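Local coordinates for protein techylectin-5A (Tachypleus tridentatus, PDB 1JC9) that agglutinates bacteria and human erythrocytes as a secreted, calcium-containing lectin of innate immunity, recognising acetyl-bearing substances on the cells it binds, at residues A[106-109]-A[110-113]; A[117-120]-A[121-125]; A[125-128]-A[129-132]; A[182-185]-A[186-189]. One frame throughout, in Å; residues are numbered along the deposited sequence.

Contact 1 (A[106-109]-A[110-113])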
loop_
_atom_site.group_PDB
_atom_site.type_symbol
_atom_site.label_atom_id
_atom_site.label_comp_id
_atom_site.label_asym_id
_atom_site.label_seq_id
_atom_site.Cartn_x
_atom_site.Cartn_y
_atom_site.Cartn_z
ATOM N N TYR A 106 3.851 12.992 2.420
ATOM C CA TYR A 106 5.023 13.312 3.221
ATOM C C TYR A 106 4.503 13.647 4.620
ATOM O O TYR A 106 4.518 14.805 5.031
ATOM C CB TYR A 106 5.737 14.522 2.613
ATOM C CG TYR A 106 7.070 14.851 3.243
ATOM C CD1 TYR A 106 8.147 13.976 3.133
ATOM C CD2 TYR A 106 7.259 16.044 3.940
ATOM C CE1 TYR A 106 9.381 14.278 3.699
ATOM C CE2 TYR A 106 8.495 16.355 4.515
ATOM C CZ TYR A 106 9.548 15.464 4.388
ATOM O OH TYR A 106 10.768 15.745 4.959
ATOM N N LYS A 107 4.034 12.632 5.344
ATOM C CA LYS A 107 3.476 12.841 6.678
ATOM C C LYS A 107 4.178 12.036 7.762
ATOM O O LYS A 107 4.857 11.058 7.474
ATOM C CB LYS A 107 1.985 12.485 6.681
ATOM C CG LYS A 107 1.126 13.312 5.733
ATOM C CD LYS A 107 -0.351 13.112 6.042
ATOM C CE LYS A 107 -1.252 13.797 5.025
ATOM N NZ LYS A 107 -0.914 15.238 4.868
ATOM N N PRO A 108 4.007 12.436 9.033
ATOM C CA PRO A 108 4.621 11.760 10.180
ATOM C C PRO A 108 3.947 10.460 10.615
ATOM O O PRO A 108 2.879 10.097 10.122
ATOM C CB PRO A 108 4.560 12.823 11.270
ATOM C CG PRO A 108 3.258 13.490 10.973
ATOM C CD PRO A 108 3.323 13.669 9.466
ATOM N N TRP A 109 4.595 9.780 11.559
ATOM C CA TRP A 109 4.141 8.507 12.111
ATOM C C TRP A 109 2.668 8.460 12.502
ATOM O O TRP A 109 1.960 7.506 12.166
ATOM C CB TRP A 109 5.007 8.149 13.323
ATOM C CG TRP A 109 4.757 6.784 13.896
ATOM C CD1 TRP A 109 3.883 6.456 14.895
ATOM C CD2 TRP A 109 5.415 5.567 13.523
ATOM N NE1 TRP A 109 3.961 5.112 15.171
ATOM C CE2 TRP A 109 4.892 4.542 14.343
ATOM C CE3 TRP A 109 6.397 5.243 12.577
ATOM C CZ2 TRP A 109 5.321 3.213 14.246
ATOM C CZ3 TRP A 109 6.823 3.924 12.480
ATOM C CH2 TRP A 109 6.285 2.926 13.311
ATOM N N LYS A 110 2.202 9.482 13.213
ATOM C CA LYS A 110 0.808 9.512 13.644
ATOM C C LYS A 110 -0.179 9.398 12.482
ATOM O O LYS A 110 -1.184 8.689 12.575
ATOM C CB LYS A 110 0.514 10.792 14.428
ATOM C CG LYS A 110 -0.929 10.868 14.918
ATOM C CD LYS A 110 -1.200 12.112 15.748
ATOM C CE LYS A 110 -2.641 12.120 16.241
ATOM N NZ LYS A 110 -2.933 13.305 17.091
ATOM N N ASN A 111 0.099 10.100 11.390
ATOM C CA ASN A 111 -0.783 10.066 10.229
ATOM C C ASN A 111 -0.792 8.695 9.563
ATOM O O ASN A 111 -1.843 8.206 9.143
ATOM C CB ASN A 111 -0.362 11.140 9.225
ATOM C CG ASN A 111 -0.635 12.543 9.734
ATOM O OD1 ASN A 111 -1.790 12.940 9.905
ATOM N ND2 ASN A 111 0.424 13.297 9.990
ATOM N N TYR A 112 0.378 8.074 9.465
ATOM C CA TYR A 112 0.466 6.757 8.856
ATOM C C TYR A 112 -0.153 5.699 9.756
ATOM O O TYR A 112 -0.647 4.674 9.283
ATOM C CB TYR A 112 1.922 6.424 8.534
ATOM C CG TYR A 112 2.309 6.879 7.147
ATOM C CD1 TYR A 112 1.923 6.143 6.028
ATOM C CD2 TYR A 112 2.996 8.075 6.946
ATOM C CE1 TYR A 112 2.208 6.586 4.736
ATOM C CE2 TYR A 112 3.286 8.532 5.651
ATOM C CZ TYR A 112 2.885 7.781 4.554
ATOM O OH TYR A 112 3.143 8.224 3.271
ATOM N N LYS A 113 -0.132 5.958 11.058
ATOM C CA LYS A 113 -0.707 5.042 12.035
ATOM C C LYS A 113 -2.234 5.038 11.935
ATOM O O LYS A 113 -2.865 3.976 11.918
ATOM C CB LYS A 113 -0.278 5.465 13.448
ATOM C CG LYS A 113 -1.099 4.854 14.583
ATOM C CD LYS A 113 -0.688 5.458 15.918
ATOM C CE LYS A 113 -1.618 5.029 17.052
ATOM N NZ LYS A 113 -1.514 3.577 17.349
#
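Lys-107 lays its methylene chain against Asn-111, four residues further on, where a loop turns into the helix 109-114. With CG anti to its carbonyl carbon (chi1 -61°), the lysine crosses the asparagine at roughly a right angle, and its CB and CD both come within touching range of Asn-111 CB; the CB to CB distance is 3.7 Å. The ammonium end leads away from this contact and makes a cation-pi interaction with Phe-116. Behind it, Lys-107 O lies in the plane of the Tyr-112 ring, at its edge, 3.5 Å from CE2. Pro-108 stands at the N-cap position. The Asn-111 amide lies beside its ring, with ND2 facing Pro-108 CG and CD. Its carbonyl oxygen takes the N-H of Tyr-112 at 3.3 Å, fairly straight and in the carbonyl plane, and a weaker, bent bond from Asn-111 N. Trp-109 follows with its O accepting from Lys-113 N at 2.8 Å, while its indole N-H, on NE1, is bonded to Glu-165. That carboxylate also pairs with Lys-113 NZ. Because proline offers the cap no polar side chain, help for the first turn comes from elsewhere: Asp-196 accepts the N-H of Trp-109, an acidic group placed where it would probably be stabilised by the positive end of the helix.

Contact 2 (A[117-120]-A[121-125])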
loop_
_atom_site.group_PDB
_atom_site.type_symbol
_atom_site.label_atom_id
_atom_site.label_comp_id
_atom_site.label_asym_id
_atom_site.label_seq_id
_atom_site.Cartn_x
_atom_site.Cartn_y
_atom_site.Cartn_z
ATOM N N GLY A 117 -6.570 10.672 3.962
ATOM C CA GLY A 117 -7.053 10.709 2.595
ATOM C C GLY A 117 -8.461 10.165 2.441
ATOM O O GLY A 117 -9.047 9.649 3.394
ATOM N N ASN A 118 -9.001 10.284 1.230
ATOM C CA ASN A 118 -10.347 9.814 0.908
ATOM C C ASN A 118 -10.252 8.473 0.183
ATOM O O ASN A 118 -9.574 8.365 -0.841
ATOM C CB ASN A 118 -11.042 10.846 0.009
ATOM C CG ASN A 118 -12.478 10.481 -0.302
ATOM O OD1 ASN A 118 -12.765 9.410 -0.844
ATOM N ND2 ASN A 118 -13.396 11.381 0.034
ATOM N N ILE A 119 -10.939 7.458 0.699
ATOM C CA ILE A 119 -10.886 6.125 0.097
ATOM C C ILE A 119 -11.303 6.049 -1.373
ATOM O O ILE A 119 -11.090 5.027 -2.026
ATOM C CB ILE A 119 -11.729 5.109 0.897
ATOM C CG1 ILE A 119 -13.188 5.555 0.937
ATOM C CG2 ILE A 119 -11.166 4.963 2.305
ATOM C CD1 ILE A 119 -14.115 4.513 1.497
ATOM N N GLU A 120 -11.893 7.116 -1.901
ATOM C CA GLU A 120 -12.298 7.121 -3.304
ATOM C C GLU A 120 -11.271 7.844 -4.174
ATOM O O GLU A 120 -11.371 7.846 -5.400
ATOM C CB GLU A 120 -13.678 7.769 -3.466
ATOM C CG GLU A 120 -14.807 6.950 -2.858
ATOM C CD GLU A 120 -16.179 7.525 -3.152
ATOM O OE1 GLU A 120 -16.560 7.579 -4.339
ATOM O OE2 GLU A 120 -16.876 7.925 -2.196
ATOM N N LYS A 121 -10.284 8.456 -3.530
ATOM C CA LYS A 121 -9.222 9.169 -4.229
ATOM C C LYS A 121 -7.889 8.616 -3.745
ATOM O O LYS A 121 -7.736 7.397 -3.655
ATOM C CB LYS A 121 -9.340 10.666 -3.955
ATOM C CG LYS A 121 -10.636 11.237 -4.517
ATOM C CD LYS A 121 -10.804 12.715 -4.236
ATOM C CE LYS A 121 -12.079 13.235 -4.892
ATOM N NZ LYS A 121 -12.321 14.676 -4.586
ATOM N N ASP A 122 -6.925 9.481 -3.440
ATOM C CA ASP A 122 -5.634 8.994 -2.955
ATOM C C ASP A 122 -5.635 8.922 -1.429
ATOM O O ASP A 122 -6.094 9.845 -0.755
ATOM C CB ASP A 122 -4.480 9.867 -3.479
ATOM C CG ASP A 122 -4.741 11.364 -3.338
ATOM O OD1 ASP A 122 -5.910 11.776 -3.184
ATOM O OD2 ASP A 122 -3.760 12.136 -3.406
ATOM N N PHE A 123 -5.135 7.814 -0.884
ATOM C CA PHE A 123 -5.141 7.632 0.565
ATOM C C PHE A 123 -4.229 6.504 1.039
ATOM O O PHE A 123 -3.663 5.760 0.240
ATOM C CB PHE A 123 -6.556 7.291 1.029
ATOM C CG PHE A 123 -6.983 5.890 0.661
ATOM C CD1 PHE A 123 -7.267 5.558 -0.664
ATOM C CD2 PHE A 123 -7.029 4.885 1.627
ATOM C CE1 PHE A 123 -7.585 4.247 -1.024
ATOM C CE2 PHE A 123 -7.345 3.567 1.280
ATOM C CZ PHE A 123 -7.623 3.246 -0.046
ATOM N N TRP A 124 -4.114 6.403 2.362
ATOM C CA TRP A 124 -3.360 5.359 3.044
ATOM C C TRP A 124 -4.343 4.943 4.130
ATOM O O TRP A 124 -4.727 5.762 4.962
ATOM C CB TRP A 124 -2.079 5.901 3.683
ATOM C CG TRP A 124 -1.340 4.842 4.469
ATOM C CD1 TRP A 124 -1.295 4.708 5.829
ATOM C CD2 TRP A 124 -0.559 3.764 3.933
ATOM N NE1 TRP A 124 -0.531 3.611 6.173
ATOM C CE2 TRP A 124 -0.069 3.016 5.028
ATOM C CE3 TRP A 124 -0.225 3.358 2.633
ATOM C CZ2 TRP A 124 0.739 1.887 4.863
ATOM C CZ3 TRP A 124 0.580 2.233 2.471
ATOM C CH2 TRP A 124 1.051 1.513 3.582
ATOM N N LEU A 125 -4.760 3.681 4.117
ATOM C CA LEU A 125 -5.749 3.203 5.076
ATOM C C LEU A 125 -5.398 3.382 6.550
ATOM O O LEU A 125 -6.275 3.671 7.359
ATOM C CB LEU A 125 -6.073 1.727 4.801
ATOM C CG LEU A 125 -7.297 1.166 5.527
ATOM C CD1 LEU A 125 -8.555 1.894 5.048
ATOM C CD2 LEU A 125 -7.417 -0.327 5.259
HETATM O O HOH W 1 -7.466 12.146 -0.530
#
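Ile-119 presses its backbone onto Phe-123: the CA of Ile-119 lies over one face of the Phe-123 ring, 3.9 Å from the centroid and 17° off the normal, a CH-pi contact. The ring reaches this place because CG of Phe-123 sits between its own backbone N and carbonyl carbon (chi1 73°), which folds it back over the turn. Ile-119 CG2 adds a looser apolar touch, 4.2 Å from Phe-123 CD2. The turn itself is well bonded. It is a type I beta turn from Asn-118 to Lys-121, closed by Lys-121 N bonding to Asn-118 O at 2.8 Å, with the N-H arriving from above the carbonyl plane. An Asx turn is superimposed on it, Asn-118 OD1 accepting from Glu-120 N at 2.7 Å in the plane of the amide. Arg-94 adds bonds from NH1 to the carbonyls of Ile-119 and Lys-121. The opposite end of the loop is slacker. There Asn-118 N and Asp-122 O stand 3.5 Å apart and are joined through a water, which accepts from Asn-118 N at 3.0 Å and donates to Asp-122 O at 2.7 Å. The extended side chains of Glu-120 and Lys-121 are exposed to solvent. The chemistry thus implies a tight loop between strands 116-117 and 123-124, closed by backbone and amide bonds over an aromatic floor, with water standing in for a direct bond between Asn-118 N and Asp-122 O.

Contact 3 (A[125-128]-A[129-132])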
loop_
_atom_site.group_PDB
_atom_site.type_symbol
_atom_site.label_atom_id
_atom_site.label_comp_id
_atom_site.label_asym_id
_atom_site.label_seq_id
_atom_site.Cartn_x
_atom_site.Cartn_y
_atom_site.Cartn_z
ATOM N N LEU A 125 -4.760 3.681 4.117
ATOM C CA LEU A 125 -5.749 3.203 5.076
ATOM C C LEU A 125 -5.398 3.382 6.550
ATOM O O LEU A 125 -6.275 3.671 7.359
ATOM C CB LEU A 125 -6.073 1.727 4.801
ATOM C CG LEU A 125 -7.297 1.166 5.527
ATOM C CD1 LEU A 125 -8.555 1.894 5.048
ATOM C CD2 LEU A 125 -7.417 -0.327 5.259
ATOM N N GLY A 126 -4.128 3.208 6.905
ATOM C CA GLY A 126 -3.727 3.336 8.301
ATOM C C GLY A 126 -3.090 2.039 8.761
ATOM O O GLY A 126 -3.664 0.967 8.569
ATOM N N ASN A 127 -1.913 2.117 9.372
ATOM C CA ASN A 127 -1.222 0.907 9.801
ATOM C C ASN A 127 -1.962 0.072 10.844
ATOM O O ASN A 127 -1.919 -1.160 10.784
ATOM C CB ASN A 127 0.197 1.244 10.274
ATOM C CG ASN A 127 1.069 1.787 9.148
ATOM O OD1 ASN A 127 0.828 1.507 7.970
ATOM N ND2 ASN A 127 2.097 2.549 9.503
ATOM N N ASP A 128 -2.647 0.709 11.791
ATOM C CA ASP A 128 -3.386 -0.069 12.786
ATOM C C ASP A 128 -4.503 -0.840 12.089
ATOM O O ASP A 128 -4.826 -1.962 12.470
ATOM C CB ASP A 128 -3.994 0.827 13.874
ATOM C CG ASP A 128 -2.963 1.329 14.868
ATOM O OD1 ASP A 128 -1.892 0.698 15.008
ATOM O OD2 ASP A 128 -3.233 2.352 15.529
ATOM N N ARG A 129 -5.090 -0.237 11.059
ATOM C CA ARG A 129 -6.161 -0.899 10.320
ATOM C C ARG A 129 -5.609 -2.002 9.431
ATOM O O ARG A 129 -6.222 -3.056 9.281
ATOM C CB ARG A 129 -6.930 0.114 9.475
ATOM C CG ARG A 129 -7.850 1.009 10.276
ATOM C CD ARG A 129 -8.220 2.205 9.441
ATOM N NE ARG A 129 -9.188 3.088 10.084
ATOM C CZ ARG A 129 -9.526 4.279 9.595
ATOM N NH1 ARG A 129 -8.969 4.718 8.467
ATOM N NH2 ARG A 129 -10.415 5.027 10.221
ATOM N N ILE A 130 -4.444 -1.760 8.840
ATOM C CA ILE A 130 -3.823 -2.757 7.979
ATOM C C ILE A 130 -3.393 -3.950 8.835
ATOM O O ILE A 130 -3.509 -5.107 8.415
ATOM C CB ILE A 130 -2.617 -2.154 7.222
ATOM C CG1 ILE A 130 -3.120 -1.069 6.262
ATOM C CG2 ILE A 130 -1.865 -3.246 6.468
ATOM C CD1 ILE A 130 -2.026 -0.298 5.540
ATOM N N PHE A 131 -2.896 -3.670 10.036
ATOM C CA PHE A 131 -2.504 -4.737 10.956
ATOM C C PHE A 131 -3.746 -5.577 11.283
ATOM O O PHE A 131 -3.716 -6.806 11.217
ATOM C CB PHE A 131 -1.945 -4.148 12.258
ATOM C CG PHE A 131 -1.978 -5.105 13.420
ATOM C CD1 PHE A 131 -1.038 -6.128 13.529
ATOM C CD2 PHE A 131 -2.979 -5.006 14.384
ATOM C CE1 PHE A 131 -1.092 -7.039 14.580
ATOM C CE2 PHE A 131 -3.047 -5.910 15.440
ATOM C CZ PHE A 131 -2.102 -6.933 15.541
ATOM N N ALA A 132 -4.839 -4.900 11.630
ATOM C CA ALA A 132 -6.088 -5.571 11.986
ATOM C C ALA A 132 -6.616 -6.465 10.867
ATOM O O ALA A 132 -7.030 -7.597 11.114
ATOM C CB ALA A 132 -7.149 -4.538 12.370
#
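Arg-129 doubles back along the start of its own helix to reach Leu-125, the residue four places earlier. Its CB lies 3.5 Å from Gly-126 O and also meets Leu-125 CG, across which the arginine runs at about a right angle. The chain is extended from CG to NE, which carries CD to 3.2 Å from Leu-125 O. At the tip NH1 bonds to that same oxygen at 3.1 Å; the donor lies in the carbonyl plane, while the oxygen is tilted 18° from the guanidinium plane. A backbone carbonyl just ahead of the helix is thereby gripped by a side chain within it. Gly-126, at the N-cap, supplies the first helical acceptor: Ile-130 N bonds to Gly-126 O at 2.8 Å. Phe-131 N to Asn-127 O and Ala-132 N to Asp-128 O continue the alpha-helical pattern. Around this first turn of helix 127-136, Asp-128 OD1 accepts from Tyr-169 OH in a loop, and Leu-125 pairs through its backbone with Ile-92 of strand 89-95. Helix 109-114 adjoins on another side, its Tyr-112 and Lys-113 joined by backbone bonds to Asn-127 and Asp-128, with a salt bridge from Lys-113 NZ to Asp-128 OD2.

Contact 4 (A[182-185]-A[186-189]). With NAG (2-acetamido-2-deoxy-beta-D-glucopyranose), chain B.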
loop_
_atom_site.group_PDB
_atom_site.type_symbol
_atom_site.label_atom_id
_atom_site.label_comp_id
_atom_site.label_asym_id
_atom_site.label_seq_id
_atom_site.Cartn_x
_atom_site.Cartn_y
_atom_site.Cartn_z
ATOM N N ASN A 182 10.010 -7.911 -9.319
ATOM C CA ASN A 182 9.988 -8.028 -7.867
ATOM C C ASN A 182 10.726 -6.898 -7.151
ATOM O O ASN A 182 11.869 -7.070 -6.733
ATOM C CB ASN A 182 10.595 -9.373 -7.470
ATOM C CG ASN A 182 10.449 -9.669 -5.995
ATOM O OD1 ASN A 182 9.859 -8.889 -5.245
ATOM N ND2 ASN A 182 10.983 -10.805 -5.567
ATOM N N SER A 183 10.074 -5.750 -6.989
ATOM C CA SER A 183 10.716 -4.624 -6.316
ATOM C C SER A 183 10.229 -4.380 -4.884
ATOM O O SER A 183 10.632 -3.403 -4.254
ATOM C CB SER A 183 10.548 -3.345 -7.139
ATOM O OG SER A 183 11.228 -3.447 -8.384
ATOM N N PHE A 184 9.370 -5.255 -4.370
ATOM C CA PHE A 184 8.872 -5.114 -2.999
ATOM C C PHE A 184 9.555 -6.167 -2.126
ATOM O O PHE A 184 9.662 -6.021 -0.904
ATOM C CB PHE A 184 7.349 -5.319 -2.964
ATOM C CG PHE A 184 6.697 -4.925 -1.659
ATOM C CD1 PHE A 184 6.895 -3.659 -1.114
ATOM C CD2 PHE A 184 5.828 -5.799 -1.011
ATOM C CE1 PHE A 184 6.235 -3.267 0.053
ATOM C CE2 PHE A 184 5.160 -5.416 0.157
ATOM C CZ PHE A 184 5.363 -4.147 0.687
ATOM N N GLY A 185 10.034 -7.223 -2.776
ATOM C CA GLY A 185 10.684 -8.313 -2.069
ATOM C C GLY A 185 11.785 -7.930 -1.099
ATOM O O GLY A 185 11.855 -8.477 0.001
ATOM N N ARG A 186 12.644 -6.993 -1.486
ATOM C CA ARG A 186 13.749 -6.601 -0.618
ATOM C C ARG A 186 13.296 -5.954 0.686
ATOM O O ARG A 186 14.063 -5.866 1.645
ATOM C CB ARG A 186 14.699 -5.652 -1.354
ATOM C CG ARG A 186 16.085 -5.573 -0.718
ATOM C CD ARG A 186 17.072 -4.780 -1.571
ATOM N NE ARG A 186 16.895 -3.334 -1.460
ATOM C CZ ARG A 186 17.622 -2.442 -2.129
ATOM N NH1 ARG A 186 18.572 -2.846 -2.963
ATOM N NH2 ARG A 186 17.411 -1.143 -1.958
ATOM N N HIS A 187 12.047 -5.515 0.730
ATOM C CA HIS A 187 11.518 -4.856 1.919
ATOM C C HIS A 187 11.024 -5.815 2.996
ATOM O O HIS A 187 10.778 -5.412 4.131
ATOM C CB HIS A 187 10.414 -3.887 1.492
ATOM C CG HIS A 187 10.923 -2.759 0.651
ATOM N ND1 HIS A 187 11.478 -1.619 1.197
ATOM C CD2 HIS A 187 11.053 -2.635 -0.691
ATOM C CE1 HIS A 187 11.930 -0.845 0.226
ATOM N NE2 HIS A 187 11.686 -1.440 -0.930
ATOM N N ASN A 188 10.898 -7.088 2.646
ATOM C CA ASN A 188 10.439 -8.089 3.596
ATOM C C ASN A 188 11.274 -8.035 4.877
ATOM O O ASN A 188 12.492 -7.896 4.817
ATOM C CB ASN A 188 10.527 -9.485 2.957
ATOM C CG ASN A 188 10.054 -10.593 3.887
ATOM O OD1 ASN A 188 9.071 -10.442 4.613
ATOM N ND2 ASN A 188 10.746 -11.722 3.851
ATOM N N GLY A 189 10.607 -8.126 6.027
ATOM C CA GLY A 189 11.294 -8.113 7.307
ATOM C C GLY A 189 11.829 -6.787 7.824
ATOM O O GLY A 189 12.657 -6.773 8.728
HETATM C C1 NAG B . 20.019 1.017 -4.230
HETATM C C2 NAG B . 19.969 2.370 -3.375
HETATM C C3 NAG B . 21.402 3.027 -3.413
HETATM C C4 NAG B . 22.331 2.042 -2.740
HETATM C C5 NAG B . 22.310 0.701 -3.559
HETATM C C6 NAG B . 23.206 -0.366 -2.924
HETATM C C7 NAG B . 17.863 3.545 -3.226
HETATM C C8 NAG B . 16.811 4.467 -3.759
HETATM N N2 NAG B . 18.990 3.285 -3.983
HETATM O O1 NAG B . 18.738 0.313 -4.268
HETATM O O3 NAG B . 21.427 4.238 -2.660
HETATM O O4 NAG B . 23.699 2.587 -2.722
HETATM O O5 NAG B . 20.978 0.105 -3.640
HETATM O O6 NAG B . 23.044 -1.512 -3.818
HETATM O O7 NAG B . 17.673 3.037 -2.094
HETATM O O HOH W 2 12.965 -6.209 -4.257
#
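Phe-184 and His-187 meet round a short 3-10 turn in the long loop between strand 176-178 and helix 206-210, a local contact with a ligand-binding arginine within it. His-187 N bonds to Phe-184 O at 2.9 Å, and Asn-188 N to Gly-185 O at 3.1 Å; both donors lie well out of the carbonyl planes, in keeping with the tight 3-10 winding. An Asx motif opens the turn, with Asn-182 OD1 accepting from Gly-185 N at 3.0 Å. A water bridges Asn-182 O and Arg-186 N. In this fibrinogen-related lectin the turn borders the acetyl-sugar pocket: Arg-186, bent at chi3 (78°), sends its guanidinium out to the bound N-acetylglucosamine. NH2 donates to the sugar O1 at 3.0 Å, while NH1 makes a longer, weak bond to the same oxygen, which lies at the edge of the guanidinium. Tyr-236, Tyr-248 and the backbone N-H groups of Cys-219 and His-220 also hold the sugar. The imidazole of His-187 turns its edge to two carbonyls, with CD2 3.7 Å from both Ser-183 O and Phe-184 O. Its ND1 bonds to Trp-215 O, and its side chain packs beside that of the pocket residue His-220.

In the fold
The four contacts follow one another along the chain, none nesting in or crossing another. Contact 1 brings the loop after strand 89-95 into helix 109-114, contact 2 closes the turn between strands 116-117 and 123-124, and contact 3, sharing Leu-125 with it, starts helix 127-136. These three are knit together: Lys-113 NZ and Asp-128 OD2 form a salt bridge of 2.8 Å, a probable hydrogen bond from Asn-127 N to Tyr-112 O joins the later part of helix 109-114 to the start of helix 127-136, and Trp-124 CZ2 packs 3.6 Å from Ile-130 CD1. Contact 4, in the loop beyond strand 176-178, touches none of them; its nearest atoms are about 8 Å from contact 2. It alone reaches the bound sugar.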